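Local coordinates for MIPZ (Caulobacter crescentus, PDB 2XJ9), which acts as an ATPase of the P-loop NTPase clan that positions the division plane, inhibiting cell division, with dimerization and nucleoid binding driving its gradient, at residues V222-L227 against Q255-L260; L25-L30 against T233-S238; K62-P67 against P239-V244; I214-R219 against M261-L266. The protein carries 1 engineered substitution. One frame throughout, in Å; residues are numbered along the deposited sequence.

Contact 1: V222-L227 against Q255-L260; sequences VIYREL and QELRAL. With AGS (phosphothiophosphoric acid-adenylate ester), chain D.
The adenine end of the nucleotide pocket, in this P-loop NTPase fold, is where Tyr-224 meets Glu-256 and Leu-257 of helix 249-263. Tyr-224 gives the hydrogen bond: its OH lies 2.6 Å from Glu-256 OE1. The carboxylate oxygen sits at the edge of the ring, and the two planes are 28° apart. The hydroxyl comes to OE1 almost end-on, close to the line of the C-O bond. The Glu-256 chain is extended beyond CG, which carries OE1 out to the phenol. Its other oxygen, OE2, forms a salt bridge with Arg-221, so the carboxylate is probably fixed in its rotation. Leu-257 CD1 adds an apolar touch, 4.2 Å from Tyr-224 CE1. Tyr-224 also lines the pocket, with CD2 3.3 Å from AGS N6. A leucine in its place would probably leave Glu-256 OE1 without this donor and open a gap beside the adenine amino group. Arg-225, next in the chain, reaches the same base, and its NH1 forms a salt bridge with Glu-192 of the second subunit. AGS N3 lies off-centre over one face of the Arg-225 guanidinium, 3.5 Å above its plane.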
# COMPACT_ATOMS: atom_id res chain seq x y z
N VAL A 222 16.11 1.49 -5.70
CA VAL A 222 16.29 0.06 -5.54
C VAL A 222 16.90 -0.36 -4.21
O VAL A 222 16.54 -1.40 -3.65
CB VAL A 222 17.22 -0.49 -6.66
CG1 VAL A 222 16.91 -1.96 -6.93
CG2 VAL A 222 17.07 0.35 -7.92
N ILE A 223 17.85 0.42 -3.71
CA ILE A 223 18.60 0.08 -2.52
C ILE A 223 17.71 0.12 -1.27
O ILE A 223 18.05 -0.47 -0.23
CB ILE A 223 19.86 0.99 -2.35
CG1 ILE A 223 20.75 0.50 -1.21
CG2 ILE A 223 19.45 2.43 -2.12
CD1 ILE A 223 21.32 -0.88 -1.45
N TYR A 224 16.57 0.80 -1.39
CA TYR A 224 15.63 0.87 -0.27
C TYR A 224 14.75 -0.37 -0.18
O TYR A 224 13.93 -0.50 0.74
CB TYR A 224 14.74 2.10 -0.41
CG TYR A 224 15.40 3.42 -0.08
CD1 TYR A 224 16.44 3.50 0.85
CD2 TYR A 224 15.01 4.60 -0.70
CE1 TYR A 224 17.04 4.71 1.14
CE2 TYR A 224 15.60 5.79 -0.41
CZ TYR A 224 16.62 5.85 0.52
OH TYR A 224 17.21 7.04 0.81
N ARG A 225 14.93 -1.29 -1.12
CA ARG A 225 13.94 -2.33 -1.30
C ARG A 225 14.62 -3.62 -1.63
O ARG A 225 14.04 -4.69 -1.50
CB ARG A 225 13.00 -1.95 -2.44
CG ARG A 225 12.99 -2.96 -3.52
CD ARG A 225 11.95 -2.67 -4.55
NE ARG A 225 12.28 -1.60 -5.42
CZ ARG A 225 11.50 -0.66 -5.93
NH1 ARG A 225 12.10 0.19 -6.73
NH2 ARG A 225 10.21 -0.52 -5.66
N GLU A 226 15.86 -3.50 -2.07
CA GLU A 226 16.59 -4.58 -2.71
C GLU A 226 17.17 -5.56 -1.69
O GLU A 226 17.42 -6.71 -2.02
CB GLU A 226 17.71 -3.98 -3.55
CG GLU A 226 18.57 -5.00 -4.25
CD GLU A 226 19.76 -4.37 -4.96
OE1 GLU A 226 20.32 -3.39 -4.42
OE2 GLU A 226 20.13 -4.85 -6.06
N LEU A 227 17.37 -5.10 -0.45
CA LEU A 227 18.04 -5.91 0.56
C LEU A 227 17.08 -6.59 1.54
O LEU A 227 17.50 -7.28 2.48
CB LEU A 227 19.05 -5.06 1.33
CG LEU A 227 20.13 -4.45 0.45
CD1 LEU A 227 20.97 -3.44 1.21
CD2 LEU A 227 20.98 -5.57 -0.09
N GLN A 255 22.64 9.98 2.47
CA GLN A 255 22.36 11.41 2.58
C GLN A 255 20.93 11.71 3.03
O GLN A 255 20.74 12.28 4.09
CB GLN A 255 22.66 12.12 1.26
CG GLN A 255 24.04 12.73 1.20
CD GLN A 255 24.30 13.67 2.37
OE1 GLN A 255 25.41 14.20 2.53
NE2 GLN A 255 23.28 13.87 3.21
N GLU A 256 19.95 11.32 2.21
CA GLU A 256 18.53 11.53 2.51
C GLU A 256 18.13 10.99 3.86
O GLU A 256 17.34 11.60 4.57
CB GLU A 256 17.68 10.80 1.50
CG GLU A 256 17.73 11.34 0.13
CD GLU A 256 17.01 10.46 -0.82
OE1 GLU A 256 16.70 9.32 -0.42
OE2 GLU A 256 16.75 10.89 -1.96
N LEU A 257 18.63 9.81 4.19
CA LEU A 257 18.32 9.20 5.46
C LEU A 257 18.79 10.14 6.54
O LEU A 257 18.06 10.41 7.50
CB LEU A 257 19.03 7.87 5.60
CG LEU A 257 18.16 6.63 5.53
CD1 LEU A 257 16.90 6.87 4.70
CD2 LEU A 257 18.99 5.50 4.95
N ARG A 258 20.01 10.63 6.40
CA ARG A 258 20.56 11.55 7.38
C ARG A 258 19.70 12.81 7.50
O ARG A 258 19.26 13.17 8.58
CB ARG A 258 22.01 11.89 7.05
CG ARG A 258 22.76 12.56 8.18
CD ARG A 258 24.22 12.75 7.82
NE ARG A 258 24.90 11.47 7.63
CZ ARG A 258 25.55 11.10 6.53
NH1 ARG A 258 26.13 9.90 6.47
NH2 ARG A 258 25.63 11.94 5.48
N ALA A 259 19.43 13.46 6.38
CA ALA A 259 18.56 14.62 6.41
C ALA A 259 17.29 14.29 7.15
O ALA A 259 16.88 15.02 8.04
CB ALA A 259 18.23 15.07 5.03
N LEU A 260 16.68 13.17 6.78
CA LEU A 260 15.48 12.69 7.44
C LEU A 260 15.65 12.61 8.96
O LEU A 260 14.95 13.29 9.71
CB LEU A 260 15.04 11.34 6.85
CG LEU A 260 13.57 10.92 7.01
CD1 LEU A 260 13.48 9.72 7.92
CD2 LEU A 260 12.71 12.06 7.55
PG AGS D . 1.29 -1.51 3.78
S1G AGS D . -0.09 -0.86 3.80
O2G AGS D . 1.40 -2.79 2.96
O3G AGS D . 1.97 -1.69 5.12
PB AGS D . 3.59 0.20 3.64
O1B AGS D . 3.18 1.61 4.01
O2B AGS D . 4.22 -0.78 4.59
O3B AGS D . 2.26 -0.46 3.01
PA AGS D . 5.96 -0.30 2.14
O1A AGS D . 6.96 0.23 3.15
O2A AGS D . 5.79 -1.77 1.99
O3A AGS D . 4.54 0.37 2.36
O5' AGS D . 6.28 0.33 0.71
C5' AGS D . 5.46 0.01 -0.40
C4' AGS D . 6.30 -0.59 -1.54
O4' AGS D . 7.19 0.43 -1.91
C3' AGS D . 7.20 -1.75 -1.15
O3' AGS D . 7.36 -2.60 -2.28
C2' AGS D . 8.57 -1.17 -0.86
O2' AGS D . 9.56 -2.15 -1.18
C1' AGS D . 8.55 0.04 -1.78
N9 AGS D . 9.16 1.32 -1.36
C8 AGS D . 8.71 2.14 -0.38
N7 AGS D . 9.47 3.27 -0.29
C5 AGS D . 10.40 3.17 -1.26
C6 AGS D . 11.51 4.00 -1.72
N6 AGS D . 11.75 5.17 -1.11
N1 AGS D . 12.24 3.53 -2.76
C2 AGS D . 12.00 2.36 -3.36
N3 AGS D . 11.02 1.54 -2.99
C4 AGS D . 10.20 1.90 -1.97

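Contact 2: L25-L30 against T233-S238; sequences LVTALL and TIADLS
Thr-27 on helix 18-30, which follows the P-loop of this P-loop NTPase fold, packs against Thr-233 and Ala-235, which belong to the long loop before helix 249-263. Thr-27 buries the largest area of the three. Its methyl, CG2, lies 3.5 Å from Ala-235 CB. Thr-27 and Thr-233 reach toward each other tip to tip. Here Thr-27 OG1 is 3.8 Å from Thr-233 CG2, and the two methyl carbons CG2 are 3.9 Å apart. The Thr-233 methyl stands anti to its own carbonyl carbon, beside the backbone N, and this turns it to the helix. An alanine at Thr-27 is likely to open a gap in front of Ala-235 CB and let the Thr-233 side chain shift. The short 3-10 segment 234-236 sets the loop residues in place. Asp-236 OD1 takes the N-H of Thr-233 on its anti lone pair, at 2.9 Å and an angle of 156°. Asp-236 OD2 is held by Tyr-31 OH and by a salt bridge to Arg-55. Phe-51 of helix 47-62 also touches Thr-233. No hydrogen bond passes between 25-30 and 233-238. Though threonines dominate, the chemistry implies that methyl packing joins the helix to the loop, while polar bonds shape the loop itself.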
# COMPACT_ATOMS: atom_id res chain seq x y z
N LEU A 25 14.70 3.56 9.97
CA LEU A 25 14.80 4.26 11.25
C LEU A 25 15.44 3.40 12.32
O LEU A 25 16.38 3.82 12.97
CB LEU A 25 13.43 4.72 11.76
CG LEU A 25 13.31 6.22 11.52
CD1 LEU A 25 14.26 6.54 10.40
CD2 LEU A 25 11.92 6.68 11.17
N VAL A 26 14.91 2.20 12.53
CA VAL A 26 15.51 1.28 13.48
C VAL A 26 16.98 1.09 13.19
O VAL A 26 17.84 1.26 14.05
CB VAL A 26 14.84 -0.07 13.40
CG1 VAL A 26 15.65 -1.09 14.16
CG2 VAL A 26 13.46 0.03 13.92
N THR A 27 17.28 0.75 11.95
CA THR A 27 18.65 0.45 11.58
C THR A 27 19.59 1.64 11.79
O THR A 27 20.72 1.45 12.19
CB THR A 27 18.72 -0.07 10.13
OG1 THR A 27 19.55 -1.22 10.10
CG2 THR A 27 19.27 1.00 9.18
N ALA A 28 19.14 2.86 11.53
CA ALA A 28 19.96 4.04 11.77
C ALA A 28 20.20 4.26 13.26
O ALA A 28 21.32 4.52 13.68
CB ALA A 28 19.30 5.27 11.18
N LEU A 29 19.14 4.14 14.07
CA LEU A 29 19.23 4.25 15.52
C LEU A 29 20.20 3.25 16.12
O LEU A 29 21.16 3.62 16.78
CB LEU A 29 17.85 4.10 16.16
CG LEU A 29 16.98 5.30 15.88
CD1 LEU A 29 15.55 5.05 16.19
CD2 LEU A 29 17.49 6.49 16.65
N LEU A 30 19.95 1.97 15.90
CA LEU A 30 20.93 0.96 16.25
C LEU A 30 22.38 1.43 16.06
O LEU A 30 23.20 1.27 16.97
CB LEU A 30 20.67 -0.30 15.44
CG LEU A 30 19.95 -1.39 16.22
CD1 LEU A 30 19.07 -0.78 17.28
CD2 LEU A 30 19.16 -2.28 15.27
N THR A 233 20.18 -3.10 5.40
CA THR A 233 19.89 -1.79 4.81
C THR A 233 21.20 -1.11 4.38
O THR A 233 22.27 -1.69 4.57
CB THR A 233 19.14 -0.88 5.81
OG1 THR A 233 20.07 -0.33 6.74
CG2 THR A 233 18.10 -1.67 6.57
N ILE A 234 21.12 0.09 3.81
CA ILE A 234 22.34 0.81 3.42
C ILE A 234 23.27 1.02 4.61
O ILE A 234 24.50 1.01 4.47
CB ILE A 234 22.07 2.22 2.81
CG1 ILE A 234 20.59 2.53 2.77
CG2 ILE A 234 22.71 2.36 1.46
CD1 ILE A 234 20.04 2.95 4.09
N ALA A 235 22.67 1.24 5.77
CA ALA A 235 23.43 1.50 6.98
C ALA A 235 24.32 0.31 7.35
O ALA A 235 25.17 0.43 8.23
CB ALA A 235 22.48 1.83 8.11
N ASP A 236 24.14 -0.82 6.69
CA ASP A 236 24.93 -2.02 6.96
C ASP A 236 26.07 -2.22 5.98
O ASP A 236 26.91 -3.09 6.17
CB ASP A 236 24.04 -3.25 6.88
CG ASP A 236 23.09 -3.35 8.02
OD1 ASP A 236 21.88 -3.42 7.76
OD2 ASP A 236 23.57 -3.37 9.17
N LEU A 237 26.09 -1.43 4.92
CA LEU A 237 26.97 -1.74 3.80
C LEU A 237 28.39 -1.19 3.90
O LEU A 237 28.85 -0.43 3.05
CB LEU A 237 26.32 -1.39 2.47
CG LEU A 237 25.05 -2.20 2.22
CD1 LEU A 237 24.51 -1.87 0.86
CD2 LEU A 237 25.34 -3.67 2.36
N SER A 238 29.11 -1.71 4.89
CA SER A 238 30.56 -1.61 4.96
C SER A 238 31.25 -2.65 4.06
O SER A 238 30.61 -3.58 3.57
CB SER A 238 31.02 -1.83 6.39
OG SER A 238 30.90 -3.20 6.73

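Contact 3: K62-P67 against P239-V244; sequences KKIELP and PQVRPV
Val-241 meets Ile-64 and Leu-66 through a single methyl, CG2. Its course can be followed outward from the backbone. Val-241 CB already lies near Ile-64, 4.5 Å from Ile-64 CD1, and the carbonyl oxygen of Asp-236 also lies beside it. From CB the side chain forks. CG1 stands opposite the backbone N (chi1 -176°) and stays farther off. Val-241 CG1 is 5.0 Å from Ile-64 CD1. CG2 lies beside the backbone N, and this turns it to the loop 62-67. At its tip CG2 meets Ile-64 CD1. The two side chains cross at about a right angle there, so the end of the isoleucine comes across the valine. Val-241 CG2 also meets Leu-66 CD1, at 4.2 Å. That approach is tip to tip, with the leucine and valine reaching toward each other. The interaction is wholly apolar, with no hydrogen bond between the two loops. Leu-59 of helix 47-62 touches both Ile-64 and Leu-66, so the apolar group continues onto the helix. Arg-55 of the same helix bonds to Pro-67 O. Lys-63, with positive phi, is where the chain leaves that helix. The loop 62-67 then runs on to strand 70-72. Together, strand 36-40, helix 47-62 and strand 70-72 form a beta-alpha-beta crossover at one edge of the parallel sheet, a unit typical of P-loop NTPases.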
# COMPACT_ATOMS: atom_id res chain seq x y z
N LYS A 62 25.98 -16.23 7.82
CA LYS A 62 27.28 -15.65 7.43
C LYS A 62 28.22 -15.49 8.63
O LYS A 62 29.40 -15.18 8.46
CB LYS A 62 27.12 -14.31 6.70
CG LYS A 62 26.38 -14.37 5.39
CD LYS A 62 26.59 -15.71 4.74
CE LYS A 62 26.05 -15.70 3.33
NZ LYS A 62 26.67 -14.59 2.54
N LYS A 63 27.69 -15.71 9.82
CA LYS A 63 28.47 -15.67 11.07
C LYS A 63 29.13 -14.32 11.35
O LYS A 63 30.05 -14.23 12.15
CB LYS A 63 29.54 -16.77 11.08
CG LYS A 63 28.96 -18.17 11.01
CD LYS A 63 28.21 -18.55 12.29
CE LYS A 63 29.19 -18.92 13.38
NZ LYS A 63 28.52 -19.46 14.60
N ILE A 64 28.67 -13.27 10.68
CA ILE A 64 29.15 -11.94 10.99
C ILE A 64 28.24 -11.31 12.05
O ILE A 64 27.22 -11.90 12.43
CB ILE A 64 29.31 -11.05 9.72
CG1 ILE A 64 28.38 -9.85 9.79
CG2 ILE A 64 29.08 -11.86 8.43
CD1 ILE A 64 28.62 -8.88 8.67
N GLU A 65 28.61 -10.14 12.56
CA GLU A 65 27.85 -9.52 13.64
C GLU A 65 27.46 -8.09 13.35
O GLU A 65 28.26 -7.27 12.89
CB GLU A 65 28.63 -9.57 14.96
CG GLU A 65 28.93 -10.97 15.46
CD GLU A 65 28.97 -11.05 16.98
OE1 GLU A 65 30.06 -11.28 17.55
OE2 GLU A 65 27.89 -10.87 17.60
N LEU A 66 26.20 -7.78 13.65
CA LEU A 66 25.68 -6.46 13.40
C LEU A 66 24.63 -6.21 14.43
O LEU A 66 24.09 -7.16 15.00
CB LEU A 66 25.07 -6.36 12.00
CG LEU A 66 25.98 -6.51 10.78
CD1 LEU A 66 25.15 -6.55 9.53
CD2 LEU A 66 26.99 -5.38 10.70
N PRO A 67 24.33 -4.94 14.67
CA PRO A 67 23.30 -4.56 15.65
C PRO A 67 21.95 -5.16 15.26
O PRO A 67 21.56 -5.06 14.11
CB PRO A 67 23.22 -3.04 15.51
CG PRO A 67 24.42 -2.64 14.69
CD PRO A 67 24.85 -3.81 13.90
N PRO A 239 32.56 -2.49 3.85
CA PRO A 239 33.47 -3.39 3.15
C PRO A 239 33.23 -4.88 3.45
O PRO A 239 33.41 -5.71 2.56
CB PRO A 239 34.84 -2.99 3.69
CG PRO A 239 34.71 -1.55 4.02
CD PRO A 239 33.27 -1.31 4.40
N GLN A 240 32.87 -5.20 4.69
CA GLN A 240 32.68 -6.59 5.11
C GLN A 240 31.34 -7.14 4.62
O GLN A 240 31.25 -8.27 4.14
CB GLN A 240 32.75 -6.72 6.64
CG GLN A 240 33.98 -6.08 7.28
CD GLN A 240 33.70 -4.70 7.86
OE1 GLN A 240 33.00 -4.56 8.87
NE2 GLN A 240 34.24 -3.67 7.21
N VAL A 241 30.31 -6.31 4.77
CA VAL A 241 28.96 -6.65 4.34
C VAL A 241 28.73 -6.16 2.92
O VAL A 241 28.62 -4.95 2.68
CB VAL A 241 27.92 -5.99 5.26
CG1 VAL A 241 26.52 -6.42 4.87
CG2 VAL A 241 28.21 -6.33 6.72
N ARG A 242 28.65 -7.10 1.98
CA ARG A 242 28.42 -6.73 0.58
C ARG A 242 27.81 -7.87 -0.22
O ARG A 242 28.50 -8.56 -0.96
CB ARG A 242 29.73 -6.26 -0.07
CG ARG A 242 30.84 -7.29 -0.02
CD ARG A 242 32.03 -6.81 -0.83
NE ARG A 242 31.61 -5.79 -1.79
CZ ARG A 242 30.89 -6.04 -2.88
NH1 ARG A 242 30.55 -5.05 -3.70
NH2 ARG A 242 30.50 -7.28 -3.16
N PRO A 243 26.49 -8.05 -0.08
CA PRO A 243 25.75 -9.06 -0.83
C PRO A 243 25.34 -8.48 -2.18
O PRO A 243 24.81 -9.18 -3.04
CB PRO A 243 24.50 -9.29 0.03
CG PRO A 243 24.47 -8.11 1.05
CD PRO A 243 25.57 -7.18 0.69
N VAL A 244 25.62 -7.19 -2.35
CA VAL A 244 25.17 -6.45 -3.52
C VAL A 244 26.17 -5.38 -4.00
O VAL A 244 26.62 -4.54 -3.22
CB VAL A 244 23.81 -5.82 -3.26
CG1 VAL A 244 23.73 -4.42 -3.87
CG2 VAL A 244 22.70 -6.75 -3.77

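Contact 4: I214-R219 against M261-L266; sequences IGPGLR and MHSLGL. With AGS (phosphothiophosphoric acid-adenylate ester), chain D.
Ser-263, near the end of helix 249-263, packs on Gly-215 and Pro-216 by van der Waals contact. Its OG lies 3.6 Å from Pro-216 CD and 4.0 Å from Gly-215 CA. Ser-263 CB lies 3.7 Å from Pro-216 CD. The hydroxyl is anti to the serine backbone N (chi1 -178°), and this brings it to Gly-215 CA and Pro-216 CD. Gly-215 has no side chain, and Ser-263 comes up to its CA. Leu-260, one turn earlier, also touches Pro-216.

Hydrogen bonds hold the two parts that meet. Gly-215 pairs through its backbone with Val-183 of strand 180-186, within the parallel sheet of the P-loop NTPase fold. The helix ends in a Schellman motif. Leu-266 N bonds to Met-261 O at 2.9 Å, and Gly-265 N bonds to His-262 O. The second of these bonds is modelled very short, so its length is doubtful. Gly-265 is the C-prime residue and has positive phi (66°). Ser-263 O takes a bond from the Arg-213 side chain, through NH2, a further tie between the helix end and the strand.

Ligand contacts come from the far end of 214-219. AGS N6 donates a hydrogen bond to the carbonyl oxygen Arg-219 O, 3.2 Å long with an angle of 151°. Leu-218 CB lies 4.0 Å from the same AGS N6.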
# COMPACT_ATOMS: atom_id res chain seq x y z
N ILE A 214 6.06 19.30 7.39
CA ILE A 214 6.57 18.48 6.31
C ILE A 214 8.05 18.18 6.47
O ILE A 214 8.86 19.06 6.78
CB ILE A 214 6.30 19.14 4.96
CG1 ILE A 214 4.80 19.42 4.81
CG2 ILE A 214 6.81 18.27 3.83
CD1 ILE A 214 4.49 20.49 3.82
N GLY A 215 8.41 16.92 6.28
CA GLY A 215 9.80 16.52 6.31
C GLY A 215 10.32 16.26 4.90
O GLY A 215 9.55 16.24 3.92
N PRO A 216 11.64 16.02 4.80
CA PRO A 216 12.34 15.76 3.54
C PRO A 216 11.99 14.40 2.95
O PRO A 216 11.96 13.39 3.67
CB PRO A 216 13.82 15.77 3.95
CG PRO A 216 13.84 15.91 5.47
CD PRO A 216 12.46 15.68 5.96
N GLY A 217 11.75 14.36 1.64
CA GLY A 217 11.37 13.12 0.97
C GLY A 217 12.49 12.10 0.82
O GLY A 217 13.67 12.43 0.85
N LEU A 218 12.10 10.83 0.67
CA LEU A 218 12.99 9.83 0.08
C LEU A 218 12.65 9.67 -1.40
O LEU A 218 11.54 10.00 -1.83
CB LEU A 218 12.86 8.49 0.77
CG LEU A 218 13.06 8.48 2.29
CD1 LEU A 218 13.19 7.03 2.78
CD2 LEU A 218 14.28 9.30 2.66
N ARG A 219 13.59 9.19 -2.19
CA ARG A 219 13.31 9.02 -3.60
C ARG A 219 13.22 7.55 -3.87
O ARG A 219 13.75 6.74 -3.12
CB ARG A 219 14.40 9.67 -4.44
CG ARG A 219 14.45 11.16 -4.25
CD ARG A 219 15.17 11.83 -5.40
NE ARG A 219 14.92 11.14 -6.67
CZ ARG A 219 15.17 11.65 -7.87
NH1 ARG A 219 14.90 10.94 -8.96
NH2 ARG A 219 15.67 12.87 -7.98
N MET A 261 16.59 11.79 9.41
CA MET A 261 16.92 11.67 10.82
C MET A 261 17.00 13.01 11.58
O MET A 261 16.52 13.13 12.72
CB MET A 261 18.25 10.95 10.96
CG MET A 261 18.18 9.52 10.52
SD MET A 261 17.54 8.50 11.85
CE MET A 261 18.92 8.60 13.00
N HIS A 262 17.62 14.01 10.96
CA HIS A 262 17.75 15.30 11.61
C HIS A 262 16.39 15.91 11.84
O HIS A 262 16.02 16.25 12.97
CB HIS A 262 18.65 16.23 10.81
CG HIS A 262 20.11 15.93 10.99
ND1 HIS A 262 21.09 16.90 10.93
CD2 HIS A 262 20.75 14.77 11.25
CE1 HIS A 262 22.27 16.34 11.13
NE2 HIS A 262 22.09 15.04 11.33
N SER A 263 15.64 16.00 10.75
CA SER A 263 14.31 16.57 10.74
C SER A 263 13.35 15.95 11.76
O SER A 263 12.32 16.56 12.10
CB SER A 263 13.71 16.45 9.34
OG SER A 263 12.44 17.05 9.30
N LEU A 264 13.66 14.75 12.22
CA LEU A 264 12.85 14.12 13.25
C LEU A 264 13.48 14.35 14.61
O LEU A 264 13.03 13.78 15.61
CB LEU A 264 12.73 12.62 13.00
CG LEU A 264 12.20 12.13 11.65
CD1 LEU A 264 12.15 10.62 11.70
CD2 LEU A 264 10.84 12.72 11.33
N GLY A 265 14.52 15.17 14.63
CA GLY A 265 15.21 15.51 15.86
C GLY A 265 15.90 14.30 16.46
O GLY A 265 15.84 14.07 17.66
N LEU A 266 16.54 13.52 15.62
CA LEU A 266 17.33 12.40 16.10
C LEU A 266 18.77 12.62 15.68
O LEU A 266 19.56 11.67 15.60
CB LEU A 266 16.79 11.09 15.54
CG LEU A 266 15.45 10.63 16.12
CD1 LEU A 266 14.66 11.81 16.61
CD2 LEU A 266 14.65 9.83 15.11
PG AGS D . 1.29 -1.51 3.78
S1G AGS D . -0.09 -0.86 3.80
O2G AGS D . 1.40 -2.79 2.96
O3G AGS D . 1.97 -1.69 5.12
PB AGS D . 3.59 0.20 3.64
O1B AGS D . 3.18 1.61 4.01
O2B AGS D . 4.22 -0.78 4.59
O3B AGS D . 2.26 -0.46 3.01
PA AGS D . 5.96 -0.30 2.14
O1A AGS D . 6.96 0.23 3.15
O2A AGS D . 5.79 -1.77 1.99
O3A AGS D . 4.54 0.37 2.36
O5' AGS D . 6.28 0.33 0.71
C5' AGS D . 5.46 0.01 -0.40
C4' AGS D . 6.30 -0.59 -1.54
O4' AGS D . 7.19 0.43 -1.91
C3' AGS D . 7.20 -1.75 -1.15
O3' AGS D . 7.36 -2.60 -2.28
C2' AGS D . 8.57 -1.17 -0.86
O2' AGS D . 9.56 -2.15 -1.18
C1' AGS D . 8.55 0.04 -1.78
N9 AGS D . 9.16 1.32 -1.36
C8 AGS D . 8.71 2.14 -0.38
N7 AGS D . 9.47 3.27 -0.29
C5 AGS D . 10.40 3.17 -1.26
C6 AGS D . 11.51 4.00 -1.72
N6 AGS D . 11.75 5.17 -1.11
N1 AGS D . 12.24 3.53 -2.76
C2 AGS D . 12.00 2.36 -3.36
N3 AGS D . 11.02 1.54 -2.99
C4 AGS D . 10.20 1.90 -1.97

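From the N terminus, helix 18-30 comes first, and contact 2 ties it to the loop 233-238, closing a loop of about 200 residues. Contact 3 starts after helix 47-62 and closes on 239-244. Contact 4 starts at strand 213-215 and closes on the end of helix 249-263. Contact 1, from 222-227 to 255-260, nests within contact 4. All other pairs cross. The segments 222-227, 233-238 and 239-244 share one long loop, so contacts 1, 2 and 3 fix it at successive points. Contacts 1 and 4 share helix 249-263 and both touch AGS. Contact 2 touches the other three, whereas contacts 3 and 4 stay about 13 Å apart at their nearest atoms.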